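Local atomic coordinates of aminoglycoside N(6')acetyltransferase (Legionella pneumophila subsp. pneumophila, PDB entry 3F5B), a protein that probably transfers an acetyl group to the 6'-amino group of aminoglycosides, as a member of the GNAT acyltransferase family. Residues 106-118 / 139-151. Residues are numbered along the deposited sequence; the frame is centred on the assembly and turned at random.
Sequences YIGKGLSVQMIHE and ERAVHVYKKAGFE. With CHX (cyclohexane), chain D; EDO (1,2-ethanediol), chain I.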
# COMPACT_ATOMS: atom_id res chain seq x y z
N TYR A 106 -6.27 7.94 -12.23
CA TYR A 106 -5.96 6.54 -11.93
C TYR A 106 -6.75 5.94 -10.78
O TYR A 106 -6.44 4.84 -10.33
CB TYR A 106 -4.44 6.35 -11.71
CG TYR A 106 -3.69 6.29 -13.02
CD1 TYR A 106 -3.36 7.45 -13.72
CD2 TYR A 106 -3.35 5.06 -13.59
CE1 TYR A 106 -2.68 7.39 -14.95
CE2 TYR A 106 -2.69 4.98 -14.82
CZ TYR A 106 -2.36 6.14 -15.49
OH TYR A 106 -1.69 6.04 -16.67
N ILE A 107 -7.79 6.64 -10.33
CA ILE A 107 -8.46 6.33 -9.06
C ILE A 107 -9.58 5.26 -9.13
O ILE A 107 -10.18 4.88 -8.10
CB ILE A 107 -9.00 7.65 -8.46
CG1 ILE A 107 -8.42 7.88 -7.08
CG2 ILE A 107 -10.51 7.85 -8.66
CD1 ILE A 107 -7.26 8.79 -7.13
N GLY A 108 -9.82 4.76 -10.34
CA GLY A 108 -10.89 3.80 -10.60
C GLY A 108 -10.78 2.64 -9.63
O GLY A 108 -9.69 2.18 -9.34
N LYS A 109 -11.91 2.15 -9.14
CA LYS A 109 -11.89 1.06 -8.17
C LYS A 109 -11.30 -0.20 -8.81
O LYS A 109 -10.45 -0.85 -8.21
CB LYS A 109 -13.29 0.80 -7.62
CG LYS A 109 -13.85 1.96 -6.80
CD LYS A 109 -15.23 1.60 -6.25
CE LYS A 109 -16.35 2.35 -6.91
NZ LYS A 109 -16.27 2.33 -8.39
N GLY A 110 -11.74 -0.52 -10.02
CA GLY A 110 -11.25 -1.73 -10.70
C GLY A 110 -9.75 -1.62 -11.00
O GLY A 110 -9.00 -2.59 -10.84
N LEU A 111 -9.32 -0.44 -11.42
CA LEU A 111 -7.89 -0.18 -11.61
C LEU A 111 -7.08 -0.32 -10.30
O LEU A 111 -5.95 -0.83 -10.32
CB LEU A 111 -7.69 1.22 -12.17
CG LEU A 111 -6.26 1.53 -12.64
CD1 LEU A 111 -6.25 2.56 -13.78
CD2 LEU A 111 -5.39 2.03 -11.46
N SER A 112 -7.62 0.19 -9.19
CA SER A 112 -6.92 0.11 -7.90
C SER A 112 -6.76 -1.35 -7.46
O SER A 112 -5.71 -1.73 -6.97
CB SER A 112 -7.67 0.88 -6.82
OG SER A 112 -7.69 2.26 -7.16
N VAL A 113 -7.80 -2.17 -7.68
CA VAL A 113 -7.75 -3.57 -7.33
C VAL A 113 -6.68 -4.25 -8.19
O VAL A 113 -5.86 -5.04 -7.69
CB VAL A 113 -9.15 -4.25 -7.49
CG1 VAL A 113 -9.02 -5.77 -7.34
CG2 VAL A 113 -10.13 -3.70 -6.43
N GLN A 114 -6.65 -3.93 -9.47
CA GLN A 114 -5.68 -4.54 -10.33
C GLN A 114 -4.28 -4.14 -9.87
O GLN A 114 -3.38 -4.95 -9.83
CB GLN A 114 -5.89 -4.13 -11.79
CG GLN A 114 -4.90 -4.80 -12.76
CD GLN A 114 -5.14 -4.42 -14.20
OE1 GLN A 114 -6.21 -3.92 -14.55
NE2 GLN A 114 -4.14 -4.66 -15.07
N MSE A 115 -4.10 -2.87 -9.55
CA MSE A 115 -2.76 -2.43 -9.10
C MSE A 115 -2.33 -3.13 -7.82
O MSE A 115 -1.16 -3.56 -7.69
CB MSE A 115 -2.70 -0.91 -8.92
CG MSE A 115 -1.25 -0.38 -8.74
SE MSE A 115 -1.25 1.13 -7.50
CE MSE A 115 -1.83 0.16 -5.96
N ILE A 116 -3.27 -3.22 -6.86
CA ILE A 116 -2.99 -3.93 -5.62
C ILE A 116 -2.55 -5.36 -5.92
O ILE A 116 -1.50 -5.81 -5.43
CB ILE A 116 -4.23 -3.92 -4.66
CG1 ILE A 116 -4.48 -2.51 -4.10
CG2 ILE A 116 -4.07 -5.00 -3.57
CD1 ILE A 116 -5.85 -2.31 -3.45
N HIS A 117 -3.33 -6.08 -6.73
CA HIS A 117 -3.00 -7.47 -7.05
C HIS A 117 -1.67 -7.61 -7.77
O HIS A 117 -0.85 -8.48 -7.43
CB HIS A 117 -4.09 -8.16 -7.84
CG HIS A 117 -5.35 -8.38 -7.06
ND1 HIS A 117 -6.51 -8.83 -7.65
CD2 HIS A 117 -5.64 -8.19 -5.75
CE1 HIS A 117 -7.46 -8.92 -6.73
NE2 HIS A 117 -6.95 -8.55 -5.57
N GLU A 118 -1.44 -6.75 -8.75
CA GLU A 118 -0.15 -6.82 -9.46
C GLU A 118 1.04 -6.47 -8.57
O GLU A 118 2.12 -7.04 -8.71
CB GLU A 118 -0.19 -5.91 -10.69
CG GLU A 118 -1.13 -6.43 -11.81
CD GLU A 118 -1.02 -5.59 -13.07
OE1 GLU A 118 -0.22 -4.64 -13.04
OE2 GLU A 118 -1.72 -5.86 -14.09
N GLU A 139 -14.51 5.38 3.51
CA GLU A 139 -15.39 4.35 2.97
C GLU A 139 -14.97 3.81 1.60
O GLU A 139 -15.12 2.61 1.32
CB GLU A 139 -16.85 4.87 2.96
CG GLU A 139 -17.30 5.38 4.35
CD GLU A 139 -18.77 5.79 4.44
OE1 GLU A 139 -19.55 5.58 3.49
OE2 GLU A 139 -19.14 6.33 5.50
N ARG A 140 -14.44 4.67 0.73
CA ARG A 140 -13.99 4.20 -0.59
C ARG A 140 -12.81 3.23 -0.53
O ARG A 140 -12.78 2.24 -1.27
CB ARG A 140 -13.61 5.38 -1.47
CG ARG A 140 -13.59 5.04 -2.96
CD ARG A 140 -13.24 6.28 -3.76
NE ARG A 140 -13.40 6.08 -5.21
CZ ARG A 140 -12.44 5.59 -5.99
NH1 ARG A 140 -12.64 5.45 -7.31
NH2 ARG A 140 -11.26 5.24 -5.44
N ALA A 141 -11.83 3.56 0.30
CA ALA A 141 -10.67 2.67 0.51
C ALA A 141 -11.11 1.30 1.04
O ALA A 141 -10.71 0.26 0.51
CB ALA A 141 -9.66 3.33 1.45
N VAL A 142 -11.98 1.31 2.06
CA VAL A 142 -12.46 0.07 2.67
C VAL A 142 -13.11 -0.78 1.57
O VAL A 142 -12.90 -2.00 1.49
CB VAL A 142 -13.51 0.37 3.80
CG1 VAL A 142 -14.32 -0.86 4.20
CG2 VAL A 142 -12.84 1.02 5.02
N HIS A 143 -13.92 -0.12 0.75
CA HIS A 143 -14.63 -0.78 -0.35
C HIS A 143 -13.68 -1.39 -1.40
O HIS A 143 -13.80 -2.56 -1.79
CB HIS A 143 -15.60 0.20 -1.02
CG HIS A 143 -16.34 -0.40 -2.16
ND1 HIS A 143 -17.50 -1.13 -1.98
CD2 HIS A 143 -16.07 -0.45 -3.48
CE1 HIS A 143 -17.93 -1.56 -3.15
NE2 HIS A 143 -17.08 -1.16 -4.08
N VAL A 144 -12.74 -0.58 -1.86
CA VAL A 144 -11.70 -1.10 -2.78
C VAL A 144 -10.92 -2.26 -2.16
O VAL A 144 -10.71 -3.28 -2.80
CB VAL A 144 -10.73 0.03 -3.19
CG1 VAL A 144 -9.49 -0.52 -3.84
CG2 VAL A 144 -11.47 1.08 -4.05
N TYR A 145 -10.50 -2.14 -0.91
CA TYR A 145 -9.69 -3.24 -0.35
C TYR A 145 -10.54 -4.49 -0.23
O TYR A 145 -10.07 -5.59 -0.51
CB TYR A 145 -9.07 -2.87 1.01
CG TYR A 145 -8.23 -1.62 0.95
CD1 TYR A 145 -7.66 -1.21 -0.26
CD2 TYR A 145 -8.02 -0.85 2.08
CE1 TYR A 145 -6.90 -0.06 -0.34
CE2 TYR A 145 -7.24 0.31 2.01
CZ TYR A 145 -6.70 0.68 0.80
OH TYR A 145 -5.94 1.81 0.71
N LYS A 146 -11.81 -4.35 0.17
CA LYS A 146 -12.70 -5.51 0.19
C LYS A 146 -12.82 -6.15 -1.21
O LYS A 146 -12.82 -7.38 -1.33
CB LYS A 146 -14.10 -5.18 0.74
CG LYS A 146 -14.17 -5.05 2.26
CD LYS A 146 -15.58 -5.21 2.80
CE LYS A 146 -16.25 -3.89 2.93
NZ LYS A 146 -17.55 -4.06 3.62
N LYS A 147 -12.96 -5.31 -2.23
CA LYS A 147 -13.01 -5.76 -3.63
C LYS A 147 -11.76 -6.56 -4.02
O LYS A 147 -11.84 -7.49 -4.80
CB LYS A 147 -13.10 -4.57 -4.59
CG LYS A 147 -14.39 -4.43 -5.36
CD LYS A 147 -14.33 -3.24 -6.35
CE LYS A 147 -14.13 -3.65 -7.82
NZ LYS A 147 -15.33 -4.35 -8.41
N ALA A 148 -10.61 -6.14 -3.47
CA ALA A 148 -9.32 -6.78 -3.72
C ALA A 148 -9.18 -8.08 -2.96
O ALA A 148 -8.27 -8.86 -3.23
CB ALA A 148 -8.16 -5.81 -3.38
N GLY A 149 -10.11 -8.36 -2.05
CA GLY A 149 -10.04 -9.61 -1.30
C GLY A 149 -9.59 -9.48 0.14
O GLY A 149 -9.48 -10.49 0.84
N PHE A 150 -9.31 -8.25 0.59
CA PHE A 150 -8.97 -8.03 2.01
C PHE A 150 -10.20 -8.23 2.90
O PHE A 150 -11.30 -7.82 2.55
CB PHE A 150 -8.43 -6.61 2.25
CG PHE A 150 -6.99 -6.41 1.83
CD1 PHE A 150 -5.95 -6.59 2.73
CD2 PHE A 150 -6.69 -5.99 0.53
CE1 PHE A 150 -4.63 -6.40 2.37
CE2 PHE A 150 -5.36 -5.79 0.12
CZ PHE A 150 -4.31 -5.99 1.05
N GLU A 151 -9.99 -8.84 4.06
CA GLU A 151 -11.08 -9.04 5.01
C GLU A 151 -10.81 -8.30 6.33
O GLU A 151 -9.69 -8.30 6.80
CB GLU A 151 -11.28 -10.54 5.27
CG GLU A 151 -11.97 -11.26 4.11
CD GLU A 151 -12.28 -12.72 4.41
OE1 GLU A 151 -11.49 -13.39 5.13
OE2 GLU A 151 -13.33 -13.21 3.91
C1 CHX D . -4.59 5.59 3.74
C2 CHX D . -3.70 5.19 2.55
C3 CHX D . -2.95 3.88 2.82
C4 CHX D . -3.91 2.70 2.95
C5 CHX D . -5.27 3.10 3.56
C6 CHX D . -5.23 4.37 4.43
C1 EDO I . -9.15 3.81 -2.26
O1 EDO I . -9.96 4.93 -2.69
C2 EDO I . -7.68 4.06 -2.58
O2 EDO I . -6.83 3.76 -1.46
O HOH W 1 -8.63 3.90 -5.27
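Arg140 clasps the carbonyl of Ile107 end-on: NH1 (2.6 Å) and NH2 (2.9 Å) both donate to Ile107 O, which lies near the guanidinium plane. NH2 meets that oxygen in the carbonyl plane, NH1 from above it. Lys109 CG lies over the rim of one guanidinium face, its aliphatic stem settling among Arg140, His143, Val144 and Lys147 as a knob into a hole. In return Val144 fits between Lys109, Ser112, Val113 and Ile116, with CG1 3.8 Å from Ser112 CB. Farther along, Val113 splits its methyls, CG2 against Lys147 CB and CG1 by Ala148 CA. Ile116 forks: CD1 reaches the Tyr145 ring, while CG2 meets the edge of Phe150. A nearly straight bond (168°) from His117 NE2 to a lone pair of Ala148 O, 2.7 Å long, fastens the first helix to the C-terminal end of helix 139-148, where Gly149 forms a Schellman motif. At the guanidinium edge, a water accepts weakly from NH2 and donates to Ser112 OG, itself bonded to Gly108 O at the helix N-cap. Tyr145 OH borders the bound cyclohexane. Helices 109-118 and 139-148 cross at -55°, and the loop leading into the first is consistent with the pyrophosphate-binding turn for acetyl-CoA in the GNAT fold.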